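Local coordinates for site-specific recombinase, resolvase family protein (Streptococcus pneumoniae, PDB 3GUV) that probably cuts and rejoins DNA at specific sites as a serine recombinase of the resolvase family, at residues E57-I60 with Q61-R64; V13-I17 with Q18-Y22; G21-L24 with E25-S29; A91-V94 with L95-Q99. All coordinates share one frame; numbering follows the deposited sequence.

In the fold
From the N terminus, contact 2 comes first and closes the loop that leaves strand 6-12 onto helix 17-20. Contact 3 begins on the residues where it ends, Gly-21 and Tyr-22, and starts helix 24-37, with Val-13 of one packing on Leu-24 of the other. Contact 1 follows in series and leads the loop after strand 41-48 into helix 60-70; it touches contact 2 where Glu-57 meets residues 13-15. Contact 4 lies last, within helix 91-103, and meets contact 1 through Thr-97 on Phe-62. None nests within or crosses another. Contacts 2 and 4 also reach the second subunit.

Contact 1: residues E57-I60 with Q61-R64; sequences EGRI and QFNR
Arg-59 lays its guanidinium flat over one face of the Phe-62 ring, a stacked cation-pi pair at the start of helix 60-70. The planes are only 8° from parallel, and Arg-59 CZ stands 4.1 Å from the ring centroid, almost on the ring normal. Arg-59 NH1 and NH2 lie over the rim, NH2 4.0 Å from Phe-62 CZ and NH1 beside CG and CD1. Closer to the backbone the aliphatic part joins in, Arg-59 CG lying 3.7 Å from Phe-62 CD2. The two side chains run alongside each other in the same direction: Phe-62 carries CG anti to its backbone N (chi1 172°), while the arginine chain bends at chi2 (105°) to bring its head across the ring.

The backbone sets this spacing. Arg-59 is the N-cap residue, and its carbonyl O receives Asn-63 N at 2.8 Å; Ile-60 O then takes Arg-64 N at 2.9 Å. Within the first turn, Arg-64 NH1 donates to Gln-61 OE1 at 2.6 Å, tying two residues three apart.

Further out, Asp-48 accepts the amides of Gln-61 and Phe-62 through its two carboxylate oxygens, while Arg-12 binds the carbonyls of Glu-57 and Gly-58. Arg-59 NH2 donates to Phe-87 O and makes a long, weak ion pair with Asp-93. The guanidinium thus satisfies two different demands at once, its N-H groups engaging polar partners while its flat face rests on a buried aromatic ring, and together these should fix its rotation.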
# COMPACT_ATOMS: atom_id res chain seq x y z
N GLU A 57 11.87 -17.31 4.18
CA GLU A 57 12.18 -17.15 5.60
C GLU A 57 10.91 -16.85 6.40
O GLU A 57 9.99 -16.20 5.89
CB GLU A 57 13.23 -16.07 5.85
CG GLU A 57 13.60 -15.83 7.32
CD GLU A 57 14.17 -17.07 8.04
OE1 GLU A 57 14.90 -16.94 9.07
OE2 GLU A 57 13.90 -18.20 7.56
N GLY A 58 10.90 -17.35 7.64
CA GLY A 58 9.79 -17.14 8.57
C GLY A 58 9.88 -15.85 9.36
O GLY A 58 10.40 -14.81 8.88
N ARG A 59 9.34 -15.90 10.58
CA ARG A 59 8.97 -14.68 11.30
C ARG A 59 9.17 -14.80 12.82
O ARG A 59 8.62 -13.99 13.58
CB ARG A 59 7.50 -14.39 11.02
CG ARG A 59 7.16 -12.94 10.82
CD ARG A 59 6.92 -12.62 9.36
NE ARG A 59 6.21 -11.35 9.29
CZ ARG A 59 6.78 -10.15 9.13
NH1 ARG A 59 8.11 -10.02 8.97
NH2 ARG A 59 6.00 -9.07 9.11
N ILE A 60 9.97 -15.78 13.24
CA ILE A 60 10.16 -16.15 14.65
C ILE A 60 10.73 -15.03 15.53
O ILE A 60 10.25 -14.80 16.64
CB ILE A 60 11.10 -17.37 14.79
CG1 ILE A 60 10.50 -18.61 14.09
CG2 ILE A 60 11.34 -17.67 16.24
CD1 ILE A 60 11.55 -19.44 13.37
N GLN A 61 11.79 -14.39 15.06
CA GLN A 61 12.42 -13.34 15.86
C GLN A 61 11.53 -12.11 15.81
O GLN A 61 11.46 -11.35 16.77
CB GLN A 61 13.83 -13.02 15.35
CG GLN A 61 14.80 -14.19 15.47
CD GLN A 61 14.84 -14.79 16.86
OE1 GLN A 61 14.91 -14.07 17.87
NE2 GLN A 61 14.78 -16.12 16.92
N PHE A 62 10.86 -11.90 14.68
CA PHE A 62 9.88 -10.84 14.60
C PHE A 62 8.79 -11.05 15.65
O PHE A 62 8.36 -10.10 16.31
CB PHE A 62 9.30 -10.76 13.20
CG PHE A 62 8.16 -9.84 13.10
CD1 PHE A 62 8.36 -8.52 12.79
CD2 PHE A 62 6.87 -10.29 13.37
CE1 PHE A 62 7.29 -7.66 12.71
CE2 PHE A 62 5.78 -9.43 13.30
CZ PHE A 62 5.99 -8.12 12.96
N ASN A 63 8.35 -12.29 15.82
CA ASN A 63 7.32 -12.60 16.82
C ASN A 63 7.91 -12.45 18.24
O ASN A 63 7.26 -11.86 19.08
CB ASN A 63 6.72 -13.99 16.61
CG ASN A 63 5.96 -14.12 15.28
OD1 ASN A 63 5.38 -13.15 14.77
ND2 ASN A 63 5.96 -15.32 14.72
N ARG A 64 9.12 -12.93 18.49
CA ARG A 64 9.75 -12.63 19.78
C ARG A 64 9.78 -11.11 20.03
O ARG A 64 9.45 -10.68 21.13
CB ARG A 64 11.18 -13.21 19.94
CG ARG A 64 11.85 -12.55 21.22
CD ARG A 64 13.07 -13.19 21.85
NE ARG A 64 14.09 -13.60 20.88
CZ ARG A 64 15.40 -13.60 21.10
NH1 ARG A 64 16.22 -14.04 20.15
NH2 ARG A 64 15.90 -13.20 22.27

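Contact 2: residues V13-I17 with Q18-Y22; sequences VSTSI and QIEGY
Glu-20 turns its carboxylate back onto the amides of Ser-14 and Thr-15, a local side-chain-to-backbone contact that closes the loop between strand 6-12 and the short helix starting at Ile-17. Three bonds grip the acid. Ser-14 N meets OE1 of Glu-20 on its syn side at 3.0 Å, somewhat out of the carboxylate plane. Glu-20 OE2 has two donors on the same face of its plane: Thr-15 N at 2.8 Å, from above the carboxylate, and Thr-15 OG1, also at 2.8 Å, on the anti side and likewise tilted from the plane. The threonine hydroxyl can do this because it sits between its own N and carbonyl carbon (chi1 54°).

In serine recombinases the loop after the first strand of the catalytic domain carries the nucleophilic serine, so the glutamate fixes the backbone of what is probably an active-site loop. The second subunit comes close here, its Ile-142 packing on Ser-14 and Thr-15.

Along the stem of the glutamate, Val-13 CG1 lies 3.7 Å from Glu-20 CB. Ser-16, at the N-cap, uses its carbonyl O to accept both Glu-20 N, at 3.0 Å, and Ile-19 N. A water links the carbonyl O of Ile-17 to Tyr-22 N, and Ile-17 CG1 packs 3.6 Å from Gly-21 CA.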
# COMPACT_ATOMS: atom_id res chain seq x y z
N VAL A 13 15.77 -11.55 5.77
CA VAL A 13 15.80 -11.83 4.33
C VAL A 13 14.37 -12.25 3.98
O VAL A 13 13.61 -12.64 4.86
CB VAL A 13 16.76 -12.96 3.96
CG1 VAL A 13 18.19 -12.64 4.45
CG2 VAL A 13 16.28 -14.28 4.56
N SER A 14 14.02 -12.16 2.70
CA SER A 14 12.75 -12.64 2.17
C SER A 14 12.81 -14.11 1.85
O SER A 14 11.84 -14.82 2.08
CB SER A 14 12.40 -11.94 0.85
OG SER A 14 12.46 -10.53 1.00
N THR A 15 13.92 -14.54 1.24
CA THR A 15 14.07 -15.95 0.81
C THR A 15 14.98 -16.65 1.79
O THR A 15 14.51 -17.00 2.85
CB THR A 15 14.61 -16.13 -0.66
OG1 THR A 15 15.82 -15.40 -0.85
CG2 THR A 15 13.58 -15.68 -1.64
N SER A 16 16.27 -16.82 1.45
CA SER A 16 17.28 -17.44 2.33
C SER A 16 18.58 -16.62 2.45
O SER A 16 18.85 -15.74 1.62
CB SER A 16 17.60 -18.89 1.87
OG SER A 16 17.88 -18.96 0.49
N ILE A 17 19.36 -16.91 3.50
CA ILE A 17 20.68 -16.29 3.74
C ILE A 17 21.71 -16.55 2.63
O ILE A 17 22.57 -15.69 2.34
CB ILE A 17 21.31 -16.72 5.11
CG1 ILE A 17 22.41 -15.73 5.53
CG2 ILE A 17 21.82 -18.12 5.03
CD1 ILE A 17 22.82 -15.75 7.05
N GLN A 18 21.59 -17.72 2.00
CA GLN A 18 22.33 -18.09 0.78
C GLN A 18 22.21 -17.07 -0.34
O GLN A 18 23.19 -16.77 -1.01
CB GLN A 18 21.80 -19.43 0.21
CG GLN A 18 22.70 -20.55 0.38
CD GLN A 18 22.09 -21.81 -0.20
OE1 GLN A 18 21.15 -22.37 0.39
NE2 GLN A 18 22.59 -22.25 -1.36
N ILE A 19 21.00 -16.60 -0.56
CA ILE A 19 20.68 -15.71 -1.68
C ILE A 19 20.83 -14.24 -1.30
O ILE A 19 21.29 -13.43 -2.10
CB ILE A 19 19.23 -16.01 -2.18
CG1 ILE A 19 19.09 -17.49 -2.58
CG2 ILE A 19 18.80 -15.07 -3.30
CD1 ILE A 19 20.29 -18.05 -3.42
N GLU A 20 20.45 -13.92 -0.07
CA GLU A 20 20.29 -12.54 0.36
C GLU A 20 21.18 -12.11 1.53
O GLU A 20 21.28 -10.92 1.82
CB GLU A 20 18.86 -12.36 0.80
CG GLU A 20 17.87 -12.16 -0.29
CD GLU A 20 16.50 -11.93 0.28
OE1 GLU A 20 16.35 -11.02 1.15
OE2 GLU A 20 15.57 -12.67 -0.10
N GLY A 21 21.81 -13.06 2.21
CA GLY A 21 22.62 -12.82 3.41
C GLY A 21 23.63 -11.74 3.22
O GLY A 21 23.81 -10.85 4.09
N TYR A 22 24.25 -11.75 2.05
CA TYR A 22 25.36 -10.86 1.77
C TYR A 22 25.04 -9.40 1.93
O TYR A 22 25.93 -8.63 2.17
CB TYR A 22 25.90 -11.10 0.35
CG TYR A 22 25.12 -10.44 -0.79
CD1 TYR A 22 25.46 -9.17 -1.25
CD2 TYR A 22 24.06 -11.09 -1.38
CE1 TYR A 22 24.77 -8.59 -2.34
CE2 TYR A 22 23.35 -10.53 -2.44
CZ TYR A 22 23.70 -9.30 -2.91
OH TYR A 22 22.97 -8.80 -3.94
O HOH W 1 24.19 -14.31 0.55

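Contact 3: residues G21-L24 with E25-S29; sequences GYSL and EAQKS
Two flat groups of the helix, the Glu-25 carboxylate and the Gln-27 amide, reach back to the turn at 21-24, where the Tyr-22 ring has Ser-23 CB over one face, offset toward the rim. The carboxylate comes nearest: Glu-25 OE1 stands 2.5 Å from the carbonyl O of Gly-21. That distance would be explained if the acid held a proton and donated it to the carbonyl, though so short a separation makes this doubtful. Tyr-22 O, also an acceptor, lies beside OE1 without bonding to it, and two carbonyls so near might raise the acid's pKa. The glutamate gets there by an unusual first torsion (chi1 24°) followed by a bend at chi2. On another side of the helix, the Gln-27 amide comes back beside the serine, its NE2 3.3 Å from Ser-23 OG.

Backbone bonds carry the chain from turn to helix. Leu-24 N donates to Gly-21 O at 2.8 Å, then Gln-27 N reaches Ser-23 O at 3.1 Å and Lys-28 N reaches Leu-24 O at 2.8 Å. Next, Glu-25 O is gripped twice from opposite faces of its plane, by Ser-29 N and by Ser-29 OG, the hydroxyl at 2.8 Å.

Lys-28 passes over Leu-24 O with its aliphatic chain and ends in a salt bridge to Glu-47 on strand 41-48. Leu-24 itself is buried, packing on Thr-11, Val-13 and Ala-49. These contacts set the first turn of helix 24-37 against the sheet, in the beta-alpha-beta crossover that joins parallel strands 6-12 and 41-48 in the resolvase catalytic domain.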
# COMPACT_ATOMS: atom_id res chain seq x y z
N GLY A 21 21.81 -13.06 2.21
CA GLY A 21 22.62 -12.82 3.41
C GLY A 21 23.63 -11.74 3.22
O GLY A 21 23.81 -10.85 4.09
N TYR A 22 24.25 -11.75 2.05
CA TYR A 22 25.36 -10.86 1.77
C TYR A 22 25.04 -9.40 1.93
O TYR A 22 25.93 -8.63 2.17
CB TYR A 22 25.90 -11.10 0.35
CG TYR A 22 25.12 -10.44 -0.79
CD1 TYR A 22 25.46 -9.17 -1.25
CD2 TYR A 22 24.06 -11.09 -1.38
CE1 TYR A 22 24.77 -8.59 -2.34
CE2 TYR A 22 23.35 -10.53 -2.44
CZ TYR A 22 23.70 -9.30 -2.91
OH TYR A 22 22.97 -8.80 -3.94
N SER A 23 23.78 -8.99 1.79
CA SER A 23 23.48 -7.60 1.91
C SER A 23 22.85 -7.24 3.27
O SER A 23 22.44 -6.09 3.46
CB SER A 23 22.54 -7.19 0.79
OG SER A 23 21.19 -7.39 1.16
N LEU A 24 22.77 -8.21 4.19
CA LEU A 24 22.20 -8.02 5.51
C LEU A 24 23.10 -7.14 6.30
O LEU A 24 22.63 -6.26 7.00
CB LEU A 24 22.04 -9.33 6.29
CG LEU A 24 20.68 -10.01 6.20
CD1 LEU A 24 20.70 -11.38 6.95
CD2 LEU A 24 19.60 -9.04 6.76
N GLU A 25 24.41 -7.39 6.19
CA GLU A 25 25.37 -6.64 7.00
C GLU A 25 25.50 -5.20 6.53
O GLU A 25 25.66 -4.33 7.35
CB GLU A 25 26.75 -7.30 7.12
CG GLU A 25 27.11 -8.23 6.01
CD GLU A 25 26.30 -9.52 6.04
OE1 GLU A 25 26.01 -10.05 4.94
OE2 GLU A 25 25.93 -9.99 7.15
N ALA A 26 25.42 -4.95 5.22
CA ALA A 26 25.30 -3.56 4.70
C ALA A 26 24.03 -2.89 5.22
O ALA A 26 24.07 -1.74 5.60
CB ALA A 26 25.30 -3.54 3.18
N GLN A 27 22.92 -3.62 5.30
CA GLN A 27 21.70 -3.07 5.93
C GLN A 27 21.90 -2.72 7.39
O GLN A 27 21.61 -1.59 7.78
CB GLN A 27 20.51 -4.02 5.82
CG GLN A 27 19.95 -4.02 4.44
CD GLN A 27 18.95 -5.13 4.17
OE1 GLN A 27 18.09 -5.42 4.97
NE2 GLN A 27 19.04 -5.69 2.99
N LYS A 28 22.41 -3.68 8.17
CA LYS A 28 22.63 -3.48 9.60
C LYS A 28 23.54 -2.30 9.89
O LYS A 28 23.23 -1.53 10.76
CB LYS A 28 23.16 -4.75 10.29
CG LYS A 28 22.05 -5.72 10.60
CD LYS A 28 22.54 -6.97 11.37
CE LYS A 28 23.43 -7.82 10.52
NZ LYS A 28 23.46 -9.24 11.02
N SER A 29 24.67 -2.20 9.19
CA SER A 29 25.63 -1.06 9.31
C SER A 29 24.99 0.28 9.07
O SER A 29 25.22 1.23 9.83
CB SER A 29 26.81 -1.21 8.35
OG SER A 29 27.40 -2.47 8.55

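Contact 4: residues A91-V94 with L95-Q99; sequences AADV and LSTLQ
Leu-95 begins the second half of this helical stretch by donating its N-H to Ala-91 O at 2.9 Å, and its CB lies 3.4 Å from the same oxygen. Its CG stands anti to the backbone N (chi1 168°), which carries the branched end away from residues 91-94 and onto Ile-126 of helix 124-151.

Ser-96 then binds Ala-92 O twice, through N at 3.0 Å and through OG at 3.1 Å, the two donors coming from opposite faces of the carbonyl plane. Thr-97 repeats the pattern on Asp-93 O, with N at 3.1 Å and OG1 at 2.8 Å, again from the two faces. In the threonine the hydroxyl lies beside its own N (chi1 -57°), folded back along the helix, while the methyl branch goes the other way to pack on Phe-62. Both hydroxyls are thus satisfied by carbonyls one turn back, each of which also keeps its regular helical bond.

Leu-98 closes the set, its N bonding to Val-94 O at 2.9 Å with CB 3.2 Å from that oxygen; beyond it the side chain packs on Ser-117. Val-94 faces Leu-129 of helix 124-151 and Ile-135 of the second subunit, while the amides of Ala-91 and Ala-92 donate to Glu-136. The stretch forms the opening turns of helix 91-103, the connecting helix of the beta-alpha-beta unit between strands 78-81 and 107-110.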
# COMPACT_ATOMS: atom_id res chain seq x y z
N ALA A 91 0.33 -5.14 2.40
CA ALA A 91 -0.14 -3.92 3.03
C ALA A 91 -0.98 -4.20 4.29
O ALA A 91 -0.90 -3.44 5.29
CB ALA A 91 -0.96 -3.07 2.01
N ALA A 92 -1.79 -5.28 4.25
CA ALA A 92 -2.64 -5.62 5.40
C ALA A 92 -1.79 -6.01 6.61
O ALA A 92 -2.10 -5.65 7.73
CB ALA A 92 -3.66 -6.71 5.05
N ASP A 93 -0.70 -6.73 6.35
CA ASP A 93 0.38 -6.98 7.30
C ASP A 93 1.08 -5.75 7.89
O ASP A 93 1.37 -5.68 9.09
CB ASP A 93 1.48 -7.73 6.58
CG ASP A 93 1.65 -9.10 7.08
OD1 ASP A 93 2.60 -9.26 7.90
OD2 ASP A 93 0.85 -9.99 6.67
N VAL A 94 1.43 -4.81 7.03
CA VAL A 94 2.12 -3.63 7.51
C VAL A 94 1.16 -2.93 8.44
O VAL A 94 1.56 -2.44 9.49
CB VAL A 94 2.46 -2.65 6.39
CG1 VAL A 94 3.14 -1.44 7.01
CG2 VAL A 94 3.33 -3.30 5.29
N LEU A 95 -0.11 -2.89 8.06
CA LEU A 95 -1.10 -2.12 8.80
C LEU A 95 -1.37 -2.72 10.17
O LEU A 95 -1.36 -2.00 11.14
CB LEU A 95 -2.43 -2.00 8.01
CG LEU A 95 -3.61 -1.48 8.80
CD1 LEU A 95 -3.35 -0.06 9.26
CD2 LEU A 95 -4.93 -1.57 7.97
N SER A 96 -1.66 -4.02 10.24
CA SER A 96 -2.03 -4.61 11.51
C SER A 96 -0.84 -4.57 12.47
O SER A 96 -1.01 -4.19 13.64
CB SER A 96 -2.65 -6.03 11.37
OG SER A 96 -1.85 -6.90 10.58
N THR A 97 0.37 -4.88 11.96
CA THR A 97 1.61 -4.80 12.76
C THR A 97 1.84 -3.40 13.30
O THR A 97 2.10 -3.21 14.47
CB THR A 97 2.89 -5.18 11.95
OG1 THR A 97 2.75 -6.49 11.41
CG2 THR A 97 4.11 -5.12 12.86
N LEU A 98 1.74 -2.40 12.43
CA LEU A 98 1.88 -1.01 12.86
C LEU A 98 0.85 -0.61 13.91
O LEU A 98 1.14 0.20 14.75
CB LEU A 98 1.78 -0.04 11.66
CG LEU A 98 2.07 1.44 11.98
CD1 LEU A 98 3.40 1.64 12.79
CD2 LEU A 98 2.16 2.19 10.69
N GLN A 99 -0.37 -1.12 13.80
CA GLN A 99 -1.44 -0.75 14.74
C GLN A 99 -1.19 -1.33 16.13
O GLN A 99 -1.35 -0.61 17.12
CB GLN A 99 -2.81 -1.16 14.23
CG GLN A 99 -3.34 -0.22 13.14
CD GLN A 99 -4.59 -0.71 12.44
OE1 GLN A 99 -4.74 -1.91 12.13
NE2 GLN A 99 -5.49 0.21 12.17